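Local coordinates for protein fructosyl amine: oxygen oxidoreductase (Aspergillus fumigatus, PDB 3DJE) that oxidatively deglycates fructosyl amino acids (Amadori products), using a bound FAD as its redox cofactor and oxygen as the electron acceptor, at residues V188-E193 and K198-A203; T213-G218 and Q223-K228; D348-P351 and V357-C360. All coordinates share one frame; numbering follows the deposited sequence.

Interaction 1. Residues V188-E193 and K198-A203; sequences VTLIFE and KGAVTA. Unlike the reference sequence in segment 198-203: Ala203 (reference Gly).
Val188 and Thr189 both face Val201 across this antiparallel pair, which makes a classic beta bulge near one end of the hairpin. Val188 N gives its hydrogen to Val201 O at 2.8 Å, and Val201 N returns a bond to Thr189 O at 2.9 Å, both nearly straight. Past the bulge, Leu190 and Ala200 form a non-hydrogen-bonded pair. Ile191 then bonds with two successive residues, its O accepting from Lys198 N and its N giving to Gly199 O. The bond from Ile191 N to Gly199 O, 2.9 Å, is less regular: the donor stands well above the carbonyl plane, 52° out of it.

On one face of the hairpin, Thr189 and Val201 lie side by side, with Thr189 CG2 4.0 Å from Val201 CB. Ile191 joins them, its CG1 meeting Val201 CG2 at 3.9 Å. Because CG1 stands anti to the carbonyl carbon (chi1 -61°), the branch carries Ile191 CD1 across the backbone from Gly199 to Ala200, where it rests 3.6 Å from Ala200 N. Farther along, the aliphatic part of Lys198 passes Glu193 at about a right angle, Lys198 CG 3.7 Å from Glu193 CB. Their charged ends turn to other partners, Lys198 NZ to Asp196 and Glu193 OE2 to Arg209.

Thr189 OG1 bonds to Leu190 O within its own strand, and Thr202 OG1, on the other strand, is held by Asp204 and Trp208. Strand 196-202 is the middle of a three-stranded antiparallel sheet: 187-193 pairs with one side of it and 206-209 with the other, while Leu190 on the opposite face packs against Phe224 in the loop that follows strand 212-215.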
loop_
_atom_site.group_PDB
_atom_site.type_symbol
_atom_site.label_atom_id
_atom_site.label_comp_id
_atom_site.label_asym_id
_atom_site.label_seq_id
_atom_site.Cartn_x
_atom_site.Cartn_y
_atom_site.Cartn_z
ATOM N N VAL A 188 -7.312 -2.959 21.783
ATOM C CA VAL A 188 -7.740 -4.350 22.006
ATOM C C VAL A 188 -9.213 -4.582 21.693
ATOM O O VAL A 188 -9.623 -5.717 21.431
ATOM C CB VAL A 188 -7.413 -4.881 23.427
ATOM C CG1 VAL A 188 -5.887 -4.867 23.657
ATOM C CG2 VAL A 188 -8.167 -4.093 24.500
ATOM N N THR A 189 -10.000 -3.508 21.754
ATOM C CA THR A 189 -11.397 -3.539 21.304
ATOM C C THR A 189 -11.892 -2.127 21.086
ATOM O O THR A 189 -11.398 -1.198 21.703
ATOM C CB THR A 189 -12.329 -4.242 22.332
ATOM O OG1 THR A 189 -13.647 -4.373 21.773
ATOM C CG2 THR A 189 -12.396 -3.475 23.655
ATOM N N LEU A 190 -12.846 -1.970 20.171
ATOM C CA LEU A 190 -13.616 -0.732 20.150
ATOM C C LEU A 190 -14.604 -0.776 21.322
ATOM O O LEU A 190 -14.884 -1.857 21.883
ATOM C CB LEU A 190 -14.362 -0.589 18.808
ATOM C CG LEU A 190 -13.464 -0.582 17.558
ATOM C CD1 LEU A 190 -14.318 -0.538 16.287
ATOM C CD2 LEU A 190 -12.475 0.590 17.594
ATOM N N ILE A 191 -15.098 0.397 21.702
ATOM C CA ILE A 191 -16.115 0.512 22.747
ATOM C C ILE A 191 -17.493 0.432 22.109
ATOM O O ILE A 191 -17.885 1.344 21.403
ATOM C CB ILE A 191 -15.999 1.839 23.533
ATOM C CG1 ILE A 191 -14.637 1.939 24.235
ATOM C CG2 ILE A 191 -17.141 1.969 24.568
ATOM C CD1 ILE A 191 -14.351 3.350 24.781
ATOM N N PHE A 192 -18.225 -0.654 22.374
ATOM C CA PHE A 192 -19.576 -0.835 21.806
ATOM C C PHE A 192 -20.616 -0.553 22.876
ATOM O O PHE A 192 -20.698 -1.265 23.882
ATOM C CB PHE A 192 -19.759 -2.247 21.245
ATOM C CG PHE A 192 -18.967 -2.512 19.983
ATOM C CD1 PHE A 192 -19.517 -2.249 18.732
ATOM C CD2 PHE A 192 -17.675 -3.037 20.050
ATOM C CE1 PHE A 192 -18.787 -2.506 17.560
ATOM C CE2 PHE A 192 -16.941 -3.297 18.884
ATOM C CZ PHE A 192 -17.500 -3.033 17.649
ATOM N N GLU A 193 -21.383 0.507 22.665
ATOM C CA GLU A 193 -22.343 0.965 23.674
ATOM C C GLU A 193 -23.584 1.459 22.965
ATOM O O GLU A 193 -23.499 2.348 22.096
ATOM C CB GLU A 193 -21.713 2.104 24.483
ATOM C CG GLU A 193 -22.576 2.768 25.555
ATOM C CD GLU A 193 -21.919 4.061 26.053
ATOM O OE1 GLU A 193 -22.460 5.154 25.772
ATOM O OE2 GLU A 193 -20.837 3.994 26.675
ATOM N N LYS A 198 -18.065 4.075 20.623
ATOM C CA LYS A 198 -17.825 5.262 21.453
ATOM C C LYS A 198 -16.351 5.586 21.649
ATOM O O LYS A 198 -16.017 6.509 22.392
ATOM C CB LYS A 198 -18.499 5.118 22.837
ATOM C CG LYS A 198 -20.026 4.933 22.807
ATOM C CD LYS A 198 -20.744 5.988 21.984
ATOM C CE LYS A 198 -22.260 5.821 22.111
ATOM N NZ LYS A 198 -23.002 6.775 21.224
ATOM N N GLY A 199 -15.484 4.825 20.982
ATOM C CA GLY A 199 -14.022 4.980 21.115
ATOM C C GLY A 199 -13.347 3.623 21.133
ATOM O O GLY A 199 -13.822 2.672 20.490
ATOM N N ALA A 200 -12.240 3.532 21.867
ATOM C CA ALA A 200 -11.434 2.300 21.908
ATOM C C ALA A 200 -10.799 2.077 23.267
ATOM O O ALA A 200 -10.626 3.014 24.048
ATOM C CB ALA A 200 -10.327 2.351 20.858
ATOM N N VAL A 201 -10.433 0.830 23.524
ATOM C CA VAL A 201 -9.662 0.499 24.730
ATOM C C VAL A 201 -8.307 -0.019 24.278
ATOM O O VAL A 201 -8.243 -0.871 23.382
ATOM C CB VAL A 201 -10.358 -0.586 25.563
ATOM C CG1 VAL A 201 -9.562 -0.881 26.838
ATOM C CG2 VAL A 201 -11.789 -0.171 25.908
ATOM N N THR A 202 -7.234 0.473 24.908
ATOM C CA THR A 202 -5.878 0.004 24.583
ATOM C C THR A 202 -5.394 -1.060 25.577
ATOM O O THR A 202 -5.990 -1.220 26.651
ATOM C CB THR A 202 -4.870 1.163 24.462
ATOM O OG1 THR A 202 -4.990 2.023 25.601
ATOM C CG2 THR A 202 -5.170 1.986 23.202
ATOM N N ALA A 203 -4.332 -1.775 25.207
ATOM C CA ALA A 203 -3.850 -2.936 25.970
ATOM C C ALA A 203 -3.318 -2.593 27.363
ATOM O O ALA A 203 -3.152 -3.507 28.195
ATOM C CB ALA A 203 -2.779 -3.662 25.188
#

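Interaction 2. Residues T213-G218 and Q223-K228; sequences TFLCAG and QFLDFK. With FAD (flavin-adenine dinucleotide), chain C.
Leu215 forks to two phenylalanines of the 223-228 loop and gives one methyl to each. Its CG stands anti to the backbone N (chi1 -178°), which sets the two methyls to meet different rings. CD2 meets the Phe227 ring at its edge, near the ring plane, 3.8 Å from CZ, the two side chains coming from opposite directions. The other methyl, CD1, approaches Phe224 obliquely and lies 4.0 Å from CD2 of that ring. Ala217 adds a third methyl: its CB is 4.0 Å from Phe224 CE2, again at a slant.

No hydrogen bond crosses between the segments, so the buried contact rests on apolar packing. Both rings are also backed by their own loop. Gln223 CB stands 4.0 Å above the plane of the Phe224 ring and over its centre, while Leu225 CD2 covers one face of Phe227, offset toward the rim. Around Phe227, an Asx turn has Asp226 OD1 accepting from Lys228 N, and Lys228 NZ closes a salt bridge to Asp226 OD2.

Phe224 connects this packing to the cofactor. FAD N6A lies at the edge of its ring and in its plane, 3.3 Å from Phe224 CZ, and Ala217 CA is 3.3 Å from FAD O4B of the ribose. Gly218 passes the pyrophosphate, its CA 3.5 Å from FAD O3P. The segments thus line the FAD pocket from the adenine to the pyrophosphate.

Strand 212-215 runs parallel to both of its neighbours in the Rossmann-type sheet, 9-12 and 356-360. Phe214 packs on helix 373-382, Leu225 and Phe227 touch strand 356-360, and Phe224 also reaches strand 187-193.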
loop_
_atom_site.group_PDB
_atom_site.type_symbol
_atom_site.label_atom_id
_atom_site.label_comp_id
_atom_site.label_asym_id
_atom_site.label_seq_id
_atom_site.Cartn_x
_atom_site.Cartn_y
_atom_site.Cartn_z
ATOM N N THR A 213 -14.821 7.953 15.837
ATOM C CA THR A 213 -13.683 7.033 15.752
ATOM C C THR A 213 -13.476 6.667 14.291
ATOM O O THR A 213 -14.428 6.260 13.616
ATOM C CB THR A 213 -13.967 5.748 16.583
ATOM O OG1 THR A 213 -14.177 6.092 17.963
ATOM C CG2 THR A 213 -12.840 4.731 16.463
ATOM N N PHE A 214 -12.236 6.816 13.812
ATOM C CA PHE A 214 -11.850 6.427 12.468
ATOM C C PHE A 214 -11.075 5.123 12.564
ATOM O O PHE A 214 -10.109 5.044 13.311
ATOM C CB PHE A 214 -10.921 7.466 11.844
ATOM C CG PHE A 214 -11.558 8.818 11.616
ATOM C CD1 PHE A 214 -12.035 9.174 10.356
ATOM C CD2 PHE A 214 -11.647 9.743 12.654
ATOM C CE1 PHE A 214 -12.605 10.438 10.133
ATOM C CE2 PHE A 214 -12.225 11.009 12.435
ATOM C CZ PHE A 214 -12.700 11.346 11.167
ATOM N N LEU A 215 -11.487 4.128 11.791
ATOM C CA LEU A 215 -10.786 2.854 11.763
ATOM C C LEU A 215 -9.879 2.816 10.529
ATOM O O LEU A 215 -10.355 2.711 9.399
ATOM C CB LEU A 215 -11.785 1.703 11.794
ATOM C CG LEU A 215 -11.195 0.288 11.825
ATOM C CD1 LEU A 215 -10.238 0.140 13.006
ATOM C CD2 LEU A 215 -12.318 -0.725 11.904
ATOM N N CYS A 216 -8.575 2.916 10.784
ATOM C CA CYS A 216 -7.558 2.994 9.737
ATOM C C CYS A 216 -6.427 2.010 10.032
ATOM O O CYS A 216 -5.250 2.331 9.906
ATOM C CB CYS A 216 -7.000 4.421 9.663
ATOM S SG CYS A 216 -8.214 5.635 9.149
ATOM N N ALA A 217 -6.799 0.796 10.419
ATOM C CA ALA A 217 -5.838 -0.208 10.852
ATOM C C ALA A 217 -5.342 -1.155 9.740
ATOM O O ALA A 217 -4.741 -2.203 10.027
ATOM C CB ALA A 217 -6.433 -0.997 12.037
ATOM N N GLY A 218 -5.599 -0.791 8.482
ATOM C CA GLY A 218 -5.049 -1.529 7.356
ATOM C C GLY A 218 -5.458 -2.982 7.384
ATOM O O GLY A 218 -6.648 -3.294 7.565
ATOM N N GLN A 223 -10.074 -7.158 12.631
ATOM C CA GLN A 223 -10.026 -7.629 14.020
ATOM C C GLN A 223 -11.114 -6.945 14.856
ATOM O O GLN A 223 -11.647 -7.520 15.808
ATOM C CB GLN A 223 -8.658 -7.317 14.621
ATOM C CG GLN A 223 -8.463 -7.930 16.004
ATOM C CD GLN A 223 -7.191 -7.460 16.659
ATOM O OE1 GLN A 223 -6.119 -7.479 16.047
ATOM N NE2 GLN A 223 -7.299 -7.038 17.910
ATOM N N PHE A 224 -11.438 -5.711 14.494
ATOM C CA PHE A 224 -12.211 -4.821 15.363
ATOM C C PHE A 224 -13.697 -4.711 15.087
ATOM O O PHE A 224 -14.455 -4.234 15.938
ATOM C CB PHE A 224 -11.590 -3.427 15.311
ATOM C CG PHE A 224 -10.144 -3.429 15.682
ATOM C CD1 PHE A 224 -9.763 -3.642 17.002
ATOM C CD2 PHE A 224 -9.160 -3.287 14.709
ATOM C CE1 PHE A 224 -8.416 -3.671 17.349
ATOM C CE2 PHE A 224 -7.813 -3.318 15.045
ATOM C CZ PHE A 224 -7.441 -3.503 16.357
ATOM N N LEU A 225 -14.099 -5.139 13.891
ATOM C CA LEU A 225 -15.433 -4.914 13.373
ATOM C C LEU A 225 -15.789 -6.060 12.435
ATOM O O LEU A 225 -14.911 -6.599 11.770
ATOM C CB LEU A 225 -15.426 -3.595 12.562
ATOM C CG LEU A 225 -16.709 -3.011 11.984
ATOM C CD1 LEU A 225 -17.519 -2.353 13.072
ATOM C CD2 LEU A 225 -16.389 -1.994 10.903
ATOM N N ASP A 226 -17.078 -6.382 12.350
ATOM C CA ASP A 226 -17.567 -7.317 11.341
ATOM C C ASP A 226 -17.707 -6.623 9.985
ATOM O O ASP A 226 -18.664 -5.875 9.766
ATOM C CB ASP A 226 -18.920 -7.897 11.778
ATOM C CG ASP A 226 -19.441 -8.981 10.832
ATOM O OD1 ASP A 226 -18.785 -9.307 9.818
ATOM O OD2 ASP A 226 -20.538 -9.514 11.112
ATOM N N PHE A 227 -16.758 -6.873 9.084
ATOM C CA PHE A 227 -16.812 -6.271 7.761
ATOM C C PHE A 227 -17.695 -7.008 6.760
ATOM O O PHE A 227 -17.712 -6.664 5.572
ATOM C CB PHE A 227 -15.399 -6.077 7.187
ATOM C CG PHE A 227 -14.696 -4.868 7.728
ATOM C CD1 PHE A 227 -13.952 -4.947 8.905
ATOM C CD2 PHE A 227 -14.793 -3.647 7.072
ATOM C CE1 PHE A 227 -13.296 -3.818 9.410
ATOM C CE2 PHE A 227 -14.134 -2.504 7.568
ATOM C CZ PHE A 227 -13.401 -2.592 8.742
ATOM N N LYS A 228 -18.412 -8.038 7.215
ATOM C CA LYS A 228 -19.267 -8.802 6.299
ATOM C C LYS A 228 -18.499 -9.299 5.050
ATOM O O LYS A 228 -18.973 -9.165 3.918
ATOM C CB LYS A 228 -20.489 -7.963 5.886
ATOM C CG LYS A 228 -21.236 -7.288 7.041
ATOM C CD LYS A 228 -21.849 -8.307 7.983
ATOM C CE LYS A 228 -22.643 -7.631 9.084
ATOM N NZ LYS A 228 -23.027 -8.602 10.143
HETATM P PA FAD C . -1.007 0.613 6.908
HETATM O O1A FAD C . -0.190 1.715 6.388
HETATM O O2A FAD C . -0.438 -0.770 6.891
HETATM O O5B FAD C . -1.399 1.064 8.372
HETATM C C5B FAD C . -2.102 0.219 9.286
HETATM C C4B FAD C . -1.753 0.706 10.697
HETATM O O4B FAD C . -2.661 -0.025 11.543
HETATM C C3B FAD C . -0.323 0.224 11.039
HETATM O O3B FAD C . 0.538 1.333 11.348
HETATM C C2B FAD C . -0.575 -0.668 12.265
HETATM O O2B FAD C . 0.471 -0.532 13.278
HETATM C C1B FAD C . -1.970 -0.179 12.744
HETATM N N9A FAD C . -2.510 -1.192 13.703
HETATM C C8A FAD C . -2.446 -2.538 13.630
HETATM N N7A FAD C . -3.008 -3.063 14.739
HETATM C C5A FAD C . -3.423 -2.045 15.506
HETATM C C6A FAD C . -4.049 -1.963 16.755
HETATM N N6A FAD C . -4.347 -3.092 17.441
HETATM N N1A FAD C . -4.336 -0.747 17.258
HETATM C C2A FAD C . -4.036 0.374 16.591
HETATM N N3A FAD C . -3.433 0.333 15.398
HETATM C C4A FAD C . -3.121 -0.864 14.845
HETATM N N1 FAD C . 0.824 1.257 -2.929
HETATM C C2 FAD C . 1.129 2.221 -3.887
HETATM O O2 FAD C . 0.406 3.203 -4.067
HETATM N N3 FAD C . 2.278 2.060 -4.663
HETATM C C4 FAD C . 3.117 0.961 -4.513
HETATM O O4 FAD C . 4.129 0.853 -5.216
HETATM C C4X FAD C . 2.786 -0.012 -3.557
HETATM N N5 FAD C . 3.595 -1.135 -3.391
HETATM C C5X FAD C . 3.357 -1.997 -2.325
HETATM C C6 FAD C . 4.294 -2.989 -2.050
HETATM C C7 FAD C . 4.113 -3.839 -0.965
HETATM C C7M FAD C . 5.167 -4.929 -0.725
HETATM C C8 FAD C . 3.006 -3.686 -0.132
HETATM C C8M FAD C . 2.850 -4.583 1.118
HETATM C C9 FAD C . 2.074 -2.673 -0.404
HETATM C C9A FAD C . 2.252 -1.815 -1.497
HETATM N N10 FAD C . 1.327 -0.798 -1.804
HETATM C C10 FAD C . 1.644 0.151 -2.775
HETATM C "C1'" FAD C . 0.041 -0.717 -1.096
HETATM C "C2'" FAD C . 0.143 0.283 0.057
HETATM O "O2'" FAD C . 1.402 0.111 0.745
HETATM C "C3'" FAD C . -1.024 0.063 1.014
HETATM O "O3'" FAD C . -2.247 -0.035 0.255
HETATM C "C4'" FAD C . -1.186 1.222 2.005
HETATM O "O4'" FAD C . 0.063 1.609 2.576
HETATM C "C5'" FAD C . -2.136 0.783 3.126
HETATM O "O5'" FAD C . -2.345 1.876 4.035
HETATM P P FAD C . -3.239 1.667 5.350
HETATM O O1P FAD C . -4.560 1.096 4.952
HETATM O O2P FAD C . -3.166 2.943 6.090
HETATM O O3P FAD C . -2.457 0.554 6.205
#

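Interaction 3. Residues D348-P351 and V357-C360; sequences DRHP and VLGC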
loop_
_atom_site.group_PDB
_atom_site.type_symbol
_atom_site.label_atom_id
_atom_site.label_comp_id
_atom_site.label_asym_id
_atom_site.label_seq_id
_atom_site.Cartn_x
_atom_site.Cartn_y
_atom_site.Cartn_z
ATOM N N ASP A 348 -16.277 5.247 4.307
ATOM C CA ASP A 348 -17.679 5.554 4.548
ATOM C C ASP A 348 -17.909 5.636 6.043
ATOM O O ASP A 348 -17.094 5.170 6.841
ATOM C CB ASP A 348 -18.550 4.439 3.964
ATOM C CG ASP A 348 -20.013 4.869 3.694
ATOM O OD1 ASP A 348 -20.428 6.027 3.951
ATOM O OD2 ASP A 348 -20.771 4.006 3.199
ATOM N N ARG A 349 -19.022 6.250 6.419
ATOM C CA ARG A 349 -19.558 6.061 7.757
ATOM C C ARG A 349 -20.125 4.654 7.826
ATOM O O ARG A 349 -20.640 4.135 6.824
ATOM C CB ARG A 349 -20.682 7.055 8.012
ATOM C CG ARG A 349 -20.344 8.426 7.504
ATOM C CD ARG A 349 -20.247 9.429 8.577
ATOM N NE ARG A 349 -21.401 10.316 8.545
ATOM C CZ ARG A 349 -22.537 10.084 9.197
ATOM N NH1 ARG A 349 -22.671 8.989 9.936
ATOM N NH2 ARG A 349 -23.540 10.952 9.115
ATOM N N HIS A 350 -20.039 4.037 9.002
ATOM C CA HIS A 350 -20.688 2.750 9.212
ATOM C C HIS A 350 -22.224 2.950 9.159
ATOM O O HIS A 350 -22.734 3.931 9.699
ATOM C CB HIS A 350 -20.259 2.144 10.545
ATOM C CG HIS A 350 -20.643 0.710 10.687
ATOM N ND1 HIS A 350 -21.903 0.314 11.090
ATOM C CD2 HIS A 350 -19.946 -0.423 10.442
ATOM C CE1 HIS A 350 -21.955 -1.008 11.110
ATOM N NE2 HIS A 350 -20.783 -1.478 10.715
ATOM N N PRO A 351 -22.952 2.037 8.481
ATOM C CA PRO A 351 -24.410 2.181 8.305
ATOM C C PRO A 351 -25.239 2.142 9.590
ATOM O O PRO A 351 -26.348 2.707 9.626
ATOM C CB PRO A 351 -24.775 0.994 7.412
ATOM C CG PRO A 351 -23.684 0.005 7.594
ATOM C CD PRO A 351 -22.444 0.835 7.798
ATOM N N VAL A 357 -16.231 5.843 11.459
ATOM C CA VAL A 357 -15.845 6.124 10.075
ATOM C C VAL A 357 -14.794 5.099 9.662
ATOM O O VAL A 357 -13.832 4.871 10.390
ATOM C CB VAL A 357 -15.263 7.546 9.916
ATOM C CG1 VAL A 357 -14.964 7.853 8.441
ATOM C CG2 VAL A 357 -16.250 8.593 10.454
ATOM N N LEU A 358 -14.997 4.486 8.502
ATOM C CA LEU A 358 -14.069 3.509 7.940
ATOM C C LEU A 358 -13.125 4.197 6.978
ATOM O O LEU A 358 -13.572 4.966 6.137
ATOM C CB LEU A 358 -14.826 2.417 7.160
ATOM C CG LEU A 358 -15.667 1.379 7.931
ATOM C CD1 LEU A 358 -14.981 0.952 9.233
ATOM C CD2 LEU A 358 -17.059 1.911 8.187
ATOM N N GLY A 359 -11.832 3.919 7.084
ATOM C CA GLY A 359 -10.899 4.355 6.059
ATOM C C GLY A 359 -9.974 3.200 5.767
ATOM O O GLY A 359 -8.879 3.121 6.318
ATOM N N CYS A 360 -10.446 2.270 4.948
ATOM C CA CYS A 360 -9.668 1.060 4.685
ATOM C C CYS A 360 -9.965 0.415 3.341
ATOM O O CYS A 360 -10.476 1.071 2.439
ATOM C CB CYS A 360 -9.796 0.051 5.818
ATOM S SG CYS A 360 -11.482 -0.319 6.174
#
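Backbone hydrogen bonds between Asp348 and Leu358 hold this pair of segments together. Leu358 N points almost straight at Asp348 O, 2.8 Å away. The return bond, from Asp348 N to Leu358 O, is longer at 3.3 Å and more bent, with the donor tilted 22° from the carbonyl plane. A CA-H...O contact from Val357 CA, at 3.6 Å, brings a further hydrogen to Asp348 O.

The ladder belongs to the edge of the Rossmann-type, FAD-binding sheet: strand 356-360 runs parallel to 212-215 on one side and antiparallel to 346-347 on the other. The chain turns a corner at Asp348, yet Arg349 still pairs with Val357 as an antiparallel non-hydrogen-bonded pair.

Van der Waals packing comes mainly from one methyl of Leu358. With chi1 at -71° and chi2 at -38°, Leu358 CD2 comes alongside the partner backbone, 3.5 Å from Asp348 O and 3.8 Å from His350 N. Leu358 CD2 also meets His350 CB at 4.0 Å and lies at the edge of the imidazole, near its plane.

Polar side-chain ends are bonded to residues outside the pair: Asp348 OD2 accepts from Trp395 N, and His350 ND1 is hydrogen-bonded to the backbone N of both Gln352 and Tyr353. Locally, Asp348 OD1 has a weak bond from Arg349 N. The His350 ring has Pro351 CD 3.3 Å above one face and stacks with Tyr353.

Overall arrangement
Interactions 2 and 3 share the Rossmann-type sheet: Leu215 N lies 2.8 Å from Val357 O and Thr213 O 2.8 Å from Val357 N, a probable hydrogen-bonded ladder between strands 212-215 and 356-360. Leu225 CD2 also packs on Leu358 CD1 at 3.7 Å. Interaction 1 leans on interaction 2 from the small hairpin sheet, with Gly199 CA 3.3 Å from Thr213 OG1 and Leu190 CD1 3.7 Å from Phe224 O. Interactions 1 and 3 do not touch, their nearest atoms being about 7 Å apart. Of the three, interaction 2 reaches FAD directly; the side chains of Thr202 and Leu358 stay about 7 Å and 11 Å from it.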